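Local coordinates for superoxide dismutase [Mn/Fe] (Aeropyrum pernix, PDB 3AK2), which catalyses the dismutation of superoxide to oxygen and hydrogen peroxide, as a cambialistic enzyme working with manganese or iron, here with manganese bound, at residues 163-167 with 168-172. Residues are numbered along the deposited sequence; the frame is centred on the assembly and turned at random.
Sequences VIDVW and EHAYY. With MN (manganese (II) ion), chain E.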
loop_
_atom_site.group_PDB
_atom_site.type_symbol
_atom_site.label_atom_id
_atom_site.label_comp_id
_atom_site.label_asym_id
_atom_site.label_seq_id
_atom_site.Cartn_x
_atom_site.Cartn_y
_atom_site.Cartn_z
ATOM N N VAL A 163 1.091 -15.380 15.315
ATOM C CA VAL A 163 1.736 -14.326 14.537
ATOM C C VAL A 163 3.205 -14.210 14.918
ATOM O O VAL A 163 3.575 -14.442 16.076
ATOM C CB VAL A 163 1.028 -12.934 14.696
ATOM C CG1 VAL A 163 -0.457 -13.021 14.339
ATOM C CG2 VAL A 163 1.208 -12.364 16.100
ATOM N N ILE A 164 4.038 -13.874 13.938
ATOM C CA ILE A 164 5.429 -13.520 14.202
ATOM C C ILE A 164 5.689 -12.116 13.671
ATOM O O ILE A 164 5.395 -11.809 12.515
ATOM C CB ILE A 164 6.453 -14.541 13.626
ATOM C CG1 ILE A 164 7.883 -14.134 14.020
ATOM C CG2 ILE A 164 6.302 -14.680 12.115
ATOM C CD1 ILE A 164 8.996 -15.043 13.497
ATOM N N ASP A 165 6.233 -11.272 14.533
ATOM C CA ASP A 165 6.586 -9.909 14.179
ATOM C C ASP A 165 7.935 -9.925 13.476
ATOM O O ASP A 165 8.933 -10.370 14.060
ATOM C CB ASP A 165 6.671 -9.081 15.458
ATOM C CG ASP A 165 6.787 -7.593 15.204
ATOM O OD1 ASP A 165 6.845 -7.149 14.033
ATOM O OD2 ASP A 165 6.807 -6.866 16.209
ATOM N N VAL A 166 7.967 -9.476 12.222
ATOM C CA VAL A 166 9.232 -9.312 11.504
ATOM C C VAL A 166 9.537 -7.855 11.153
ATOM O O VAL A 166 10.318 -7.576 10.239
ATOM C CB VAL A 166 9.368 -10.247 10.270
ATOM C CG1 VAL A 166 9.490 -11.704 10.711
ATOM C CG2 VAL A 166 8.208 -10.069 9.303
ATOM N N TRP A 167 8.938 -6.922 11.891
ATOM C CA TRP A 167 9.456 -5.561 11.884
ATOM C C TRP A 167 10.905 -5.630 12.342
ATOM O O TRP A 167 11.262 -6.488 13.151
ATOM C CB TRP A 167 8.678 -4.667 12.834
ATOM C CG TRP A 167 7.361 -4.191 12.304
ATOM C CD1 TRP A 167 6.293 -4.962 11.929
ATOM C CD2 TRP A 167 6.963 -2.832 12.118
ATOM N NE1 TRP A 167 5.259 -4.161 11.512
ATOM C CE2 TRP A 167 5.638 -2.849 11.625
ATOM C CE3 TRP A 167 7.595 -1.598 12.318
ATOM C CZ2 TRP A 167 4.937 -1.676 11.322
ATOM C CZ3 TRP A 167 6.900 -0.435 12.021
ATOM C CH2 TRP A 167 5.582 -0.483 11.529
ATOM N N GLU A 168 11.735 -4.729 11.835
ATOM C CA GLU A 168 13.155 -4.759 12.177
ATOM C C GLU A 168 13.383 -4.601 13.681
ATOM O O GLU A 168 14.270 -5.248 14.239
ATOM C CB GLU A 168 13.928 -3.731 11.351
ATOM C CG GLU A 168 13.902 -4.064 9.858
ATOM C CD GLU A 168 14.650 -3.079 8.986
ATOM O OE1 GLU A 168 14.543 -1.856 9.214
ATOM O OE2 GLU A 168 15.330 -3.543 8.044
ATOM N N HIS A 169 12.562 -3.785 14.341
ATOM C CA HIS A 169 12.689 -3.595 15.788
ATOM C C HIS A 169 12.496 -4.873 16.603
ATOM O O HIS A 169 12.876 -4.920 17.772
ATOM C CB HIS A 169 11.771 -2.479 16.314
ATOM C CG HIS A 169 10.301 -2.779 16.220
ATOM N ND1 HIS A 169 9.443 -2.018 15.456
ATOM C CD2 HIS A 169 9.531 -3.721 16.820
ATOM C CE1 HIS A 169 8.212 -2.488 15.575
ATOM N NE2 HIS A 169 8.238 -3.524 16.394
ATOM N N ALA A 170 11.886 -5.894 16.005
ATOM C CA ALA A 170 11.665 -7.154 16.705
ATOM C C ALA A 170 12.936 -8.000 16.824
ATOM O O ALA A 170 12.990 -8.923 17.639
ATOM C CB ALA A 170 10.538 -7.954 16.037
ATOM N N TYR A 171 13.962 -7.686 16.034
ATOM C CA TYR A 171 15.141 -8.546 16.002
ATOM C C TYR A 171 16.491 -7.856 15.814
ATOM O O TYR A 171 17.525 -8.466 16.097
ATOM C CB TYR A 171 14.976 -9.632 14.932
ATOM C CG TYR A 171 14.799 -9.110 13.520
ATOM C CD1 TYR A 171 15.900 -8.764 12.733
ATOM C CD2 TYR A 171 13.524 -8.967 12.968
ATOM C CE1 TYR A 171 15.736 -8.288 11.435
ATOM C CE2 TYR A 171 13.353 -8.496 11.669
ATOM C CZ TYR A 171 14.457 -8.153 10.914
ATOM O OH TYR A 171 14.284 -7.700 9.629
ATOM N N TYR A 172 16.497 -6.612 15.339
ATOM C CA TYR A 172 17.742 -5.993 14.857
ATOM C C TYR A 172 18.863 -5.898 15.887
ATOM O O TYR A 172 20.025 -6.142 15.560
ATOM C CB TYR A 172 17.499 -4.625 14.218
ATOM C CG TYR A 172 18.418 -4.378 13.046
ATOM C CD1 TYR A 172 18.037 -4.736 11.754
ATOM C CD2 TYR A 172 19.685 -3.818 13.229
ATOM C CE1 TYR A 172 18.885 -4.535 10.673
ATOM C CE2 TYR A 172 20.538 -3.612 12.152
ATOM C CZ TYR A 172 20.131 -3.968 10.880
ATOM O OH TYR A 172 20.978 -3.761 9.814
HETATM MN MN MN E . 6.555 -4.921 16.742
HETATM O O HOH W 1 5.681 -4.570 14.843
#
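Trp167 lays its CB over one face of the His169 imidazole, a CH-pi contact 3.7 Å from the ring centroid. The two rings meet obliquely, planes at 37°. One face of the indole carries the manganese-bound water, offset toward the rim. The Tyr171 ring has Glu168 O over one face and the carbonyl of Val166 at its edge. OD2 of Asp165 binds manganese at 2.0 Å and NE2 of His169 at 2.2 Å, with the carboxylate and imidazole planes at 80°; His31 and His79 complete the protein ligands. With chi1 at -170° the Asp165 carboxylate swings to the metal side, where OD1 accepts from Trp167 N at 3.0 Å, met from above the carboxylate plane, in an Asx turn. Trp167 O in turn takes Ala170 N. An alanine here in place of Trp167 keeps CB but would probably leave Lys149 O without its NE1 partner and open a gap beside the metal-bound water. Glu168 OE2 and His169 ND1 exchange reciprocal hydrogen bonds with His169 and Glu168 of the second subunit, linking two manganese sites. This DVWEHAYY signature of iron/manganese superoxide dismutases carries strand 159-165 into helix 172-175, packing Trp167 on helices 25-54 and 62-82, and Ile164, Val166 and Ala170 on helix 179-186.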